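Local coordinates for RagA protein (Porphyromonas gingivalis, PDB 6SLN) that probably acts as a TonB-dependent transporter, taking up nutrients across the outer membrane of this bacterium, at residues K742-I745 with W751-Y754; A121-V126 with Q130-S135. All blocks are in the same frame, centred on the assembly; numbering follows the deposited sequence.

Contact 1 of 2, residues K742-I745 with W751-Y754; sequences KGTI and WNVY
Ile745 and Val753 form the denser half of this contact, near the closed end of an antiparallel beta hairpin, two neighbouring strands of the transmembrane barrel joined by a short turn. The axes of the short strand segments approach to 5.9 Å and run nearly antiparallel, at 164°. One backbone bond links the two segments directly, from Ile745 N to Val753 O at 2.6 Å, with the donor tilted 29° from the carbonyl plane; Gly743 pairs in turn with Ala755, and Val753 with Tyr746, on either side along the hairpin. Between them sit Thr744 and Tyr754, a non-hydrogen-bonded pair whose CA atoms are 4.3 Å apart. Beside this bond the two branched side chains cross obliquely: Ile745 CG2, anti to its own backbone N, touches Val753 CG1 at 4.1 Å, while Ile745 CB rests 3.6 Å from Val753 O. About half of the area buried by the contact belongs to these two residues, although Ile745 itself stays on the surface.

The side carrying Thr744 and Tyr754 is looser. Thr744 CG2 comes to 4.0 Å from Asn752 OD1, the two side chains crossing at about a right angle in van der Waals contact without a hydrogen bond. The side chain of Tyr754 touches the first strand by its CB alone: chi1 of 38° places CG between the backbone N and the carbonyl carbon, and the ring heads away from 742-745, toward the next part of the barrel wall. There strand 844-853 pairs with the backbone of this segment, and the tyrosine hydroxyl is hydrogen-bonded to the carboxylate of Asp860 on strand 857-873. The tyrosine CB lies 3.7 Å from Gly743 O.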
# COMPACT_ATOMS: atom_id res chain seq x y z
N LYS A 742 -17.02 24.67 -45.85
CA LYS A 742 -16.83 25.87 -45.04
C LYS A 742 -17.09 27.07 -45.94
O LYS A 742 -16.86 27.01 -47.15
CB LYS A 742 -15.42 25.89 -44.41
CG LYS A 742 -14.96 27.22 -43.80
CD LYS A 742 -14.22 28.12 -44.80
CE LYS A 742 -13.82 29.46 -44.17
NZ LYS A 742 -14.89 30.50 -44.25
N GLY A 743 -17.59 28.15 -45.34
CA GLY A 743 -17.87 29.34 -46.14
C GLY A 743 -18.01 30.57 -45.28
O GLY A 743 -17.93 30.53 -44.05
N THR A 744 -18.20 31.70 -45.96
CA THR A 744 -18.54 32.97 -45.32
C THR A 744 -19.79 33.50 -46.01
O THR A 744 -19.73 33.97 -47.16
CB THR A 744 -17.38 33.97 -45.37
OG1 THR A 744 -16.45 33.67 -44.31
CG2 THR A 744 -17.88 35.41 -45.21
N ILE A 745 -20.91 33.46 -45.31
CA ILE A 745 -22.22 33.59 -45.94
C ILE A 745 -22.60 35.05 -46.20
O ILE A 745 -23.31 35.33 -47.17
CB ILE A 745 -23.26 32.83 -45.09
CG1 ILE A 745 -23.17 31.34 -45.41
CG2 ILE A 745 -24.66 33.36 -45.32
CD1 ILE A 745 -24.25 30.49 -44.78
N TRP A 751 -21.27 43.25 -40.37
CA TRP A 751 -21.81 41.90 -40.21
C TRP A 751 -20.80 40.85 -40.65
O TRP A 751 -19.87 41.13 -41.42
CB TRP A 751 -23.09 41.74 -41.04
CG TRP A 751 -24.34 42.00 -40.28
CD1 TRP A 751 -25.04 43.16 -40.26
CD2 TRP A 751 -25.05 41.08 -39.43
NE1 TRP A 751 -26.14 43.03 -39.45
CE2 TRP A 751 -26.17 41.77 -38.93
CE3 TRP A 751 -24.85 39.76 -39.05
CZ2 TRP A 751 -27.09 41.17 -38.07
CZ3 TRP A 751 -25.76 39.17 -38.19
CH2 TRP A 751 -26.86 39.87 -37.71
N ASN A 752 -21.00 39.61 -40.19
CA ASN A 752 -20.19 38.48 -40.66
C ASN A 752 -20.89 37.18 -40.27
O ASN A 752 -20.79 36.73 -39.12
CB ASN A 752 -18.78 38.53 -40.08
CG ASN A 752 -17.91 37.38 -40.59
OD1 ASN A 752 -18.36 36.54 -41.37
ND2 ASN A 752 -16.65 37.34 -40.14
N VAL A 753 -21.55 36.56 -41.25
CA VAL A 753 -22.21 35.27 -41.08
C VAL A 753 -21.33 34.21 -41.73
O VAL A 753 -20.93 34.37 -42.88
CB VAL A 753 -23.61 35.28 -41.70
CG1 VAL A 753 -24.37 34.05 -41.29
CG2 VAL A 753 -24.35 36.53 -41.27
N TYR A 754 -21.04 33.13 -40.99
CA TYR A 754 -20.17 32.06 -41.47
C TYR A 754 -20.78 30.72 -41.10
O TYR A 754 -21.51 30.60 -40.12
CB TYR A 754 -18.75 32.15 -40.87
CG TYR A 754 -18.74 32.58 -39.43
CD1 TYR A 754 -18.85 33.93 -39.08
CD2 TYR A 754 -18.65 31.64 -38.41
CE1 TYR A 754 -18.87 34.33 -37.76
CE2 TYR A 754 -18.66 32.04 -37.08
CZ TYR A 754 -18.78 33.38 -36.76
OH TYR A 754 -18.79 33.80 -35.45

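Contact 2 of 2, residues A121-V126 with Q130-S135; sequences ALQGQV and QVMTTS
Gln123 lies against Val131 along most of its length and ends in a hydrogen bond to it. NE2 donates to Val131 O at 2.9 Å with an N-H...O angle of 154°; the oxygen is close to the plane of the glutamine amide, whereas the nitrogen stands above the carbonyl plane, 37° out of it. With CG anti to the backbone N and the chain extended beyond it, the aliphatic part runs beside the valine, Gln123 CB 3.7 Å from Val131 CB. Val131 CG2 leans on the backbone instead, 3.5 Å from Gln123 N, and reaches back to Leu122 C at 3.7 Å.

This is the plug domain inside the barrel, where a loop folds back on strand 129-132. The loop bends in a type II beta turn, closed by Gln125 N to Leu122 O at 3.0 Å, with Gly124 at the third position in a positive-phi conformation that suits glycine. A water accepts from both Gly124 N and Val131 N, tying turn to strand a second time. Farther out, the barrel fixes the other end of the glutamine amide, Lys930 NZ bonding to Gln123 OE1, and strand 129-132 pairs with 143-146, Gln130 with Glu145 and Met132 with Ser143.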
# COMPACT_ATOMS: atom_id res chain seq x y z
N ALA A 121 -15.87 17.93 -27.36
CA ALA A 121 -15.95 19.19 -28.09
C ALA A 121 -15.67 19.04 -29.58
O ALA A 121 -15.82 20.02 -30.32
CB ALA A 121 -14.97 20.21 -27.48
N LEU A 122 -15.25 17.85 -30.03
CA LEU A 122 -15.01 17.61 -31.45
C LEU A 122 -16.10 16.77 -32.09
O LEU A 122 -16.05 16.54 -33.30
CB LEU A 122 -13.62 16.99 -31.65
CG LEU A 122 -12.63 18.13 -31.45
CD1 LEU A 122 -11.90 18.04 -30.11
CD2 LEU A 122 -11.65 18.34 -32.63
N GLN A 123 -17.08 16.32 -31.31
CA GLN A 123 -18.26 15.71 -31.90
C GLN A 123 -18.90 16.66 -32.89
O GLN A 123 -19.26 17.78 -32.54
CB GLN A 123 -19.26 15.34 -30.81
CG GLN A 123 -20.21 14.29 -31.25
CD GLN A 123 -21.34 14.10 -30.28
OE1 GLN A 123 -21.94 15.08 -29.82
NE2 GLN A 123 -21.65 12.85 -29.95
N GLY A 124 -19.00 16.21 -34.14
CA GLY A 124 -19.56 17.01 -35.21
C GLY A 124 -18.62 17.98 -35.88
O GLY A 124 -19.06 18.71 -36.77
N GLN A 125 -17.33 17.99 -35.53
CA GLN A 125 -16.41 19.02 -36.01
C GLN A 125 -15.47 18.54 -37.11
O GLN A 125 -14.96 19.37 -37.88
CB GLN A 125 -15.59 19.57 -34.84
CG GLN A 125 -16.41 20.27 -33.76
CD GLN A 125 -17.20 21.44 -34.31
OE1 GLN A 125 -16.64 22.33 -34.96
NE2 GLN A 125 -18.50 21.44 -34.07
N VAL A 126 -15.21 17.24 -37.21
CA VAL A 126 -14.27 16.73 -38.20
C VAL A 126 -14.91 15.59 -38.98
O VAL A 126 -15.35 14.59 -38.39
CB VAL A 126 -12.96 16.27 -37.54
CG1 VAL A 126 -12.02 15.71 -38.59
CG2 VAL A 126 -12.31 17.42 -36.80
N GLN A 130 -15.85 9.95 -35.38
CA GLN A 130 -17.09 9.68 -34.66
C GLN A 130 -16.83 9.76 -33.15
O GLN A 130 -16.27 8.83 -32.56
CB GLN A 130 -17.68 8.33 -35.05
CG GLN A 130 -19.21 8.28 -34.89
CD GLN A 130 -19.81 6.88 -35.01
OE1 GLN A 130 -20.73 6.66 -35.80
NE2 GLN A 130 -19.31 5.94 -34.21
N VAL A 131 -17.28 10.86 -32.54
CA VAL A 131 -17.13 11.11 -31.11
C VAL A 131 -18.41 10.71 -30.40
O VAL A 131 -19.50 11.11 -30.81
CB VAL A 131 -16.85 12.59 -30.83
CG1 VAL A 131 -16.58 12.77 -29.34
CG2 VAL A 131 -15.70 13.12 -31.70
N MET A 132 -18.28 9.95 -29.32
CA MET A 132 -19.44 9.67 -28.46
C MET A 132 -18.99 9.43 -27.02
O MET A 132 -18.03 8.69 -26.78
CB MET A 132 -20.25 8.48 -28.99
CG MET A 132 -21.25 8.84 -30.09
SD MET A 132 -22.34 7.49 -30.51
CE MET A 132 -21.25 6.45 -31.48
N THR A 133 -19.67 10.08 -26.09
CA THR A 133 -19.49 9.86 -24.66
C THR A 133 -20.76 9.23 -24.13
O THR A 133 -21.84 9.81 -24.24
CB THR A 133 -19.20 11.17 -23.93
OG1 THR A 133 -18.37 12.01 -24.74
CG2 THR A 133 -18.52 10.90 -22.60
N THR A 134 -20.64 8.03 -23.57
CA THR A 134 -21.80 7.23 -23.22
C THR A 134 -22.25 7.44 -21.78
O THR A 134 -23.17 6.74 -21.33
CB THR A 134 -21.49 5.75 -23.44
OG1 THR A 134 -20.21 5.44 -22.88
CG2 THR A 134 -21.46 5.43 -24.95
N SER A 135 -21.62 8.35 -21.05
CA SER A 135 -21.98 8.64 -19.67
C SER A 135 -21.73 10.12 -19.43
O SER A 135 -20.75 10.69 -19.92
CB SER A 135 -21.21 7.77 -18.67
OG SER A 135 -21.55 8.08 -17.32
O HOH W 1 -18.46 13.24 -34.22

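How the contacts relate
Along the chain contact 2 comes first, in the plug domain, and contact 1 follows much later, in the barrel; their centres are 24 Å apart and their nearest atoms about 9 Å, so they do not touch. The centre of contact 2 lies about 8 Å from the centre of the chain, that of contact 1 about 32 Å from it, as expected of a plug element and a stretch of barrel wall. Two strands relate them: 844-853, which pairs with strand 752-764 and is touched by Gln125, and its neighbour in the wall 857-873, which carries a residue bonded to the hairpin and packs against Gln123 through Ala864. The same region of wall thus meets both the hairpin and the plug.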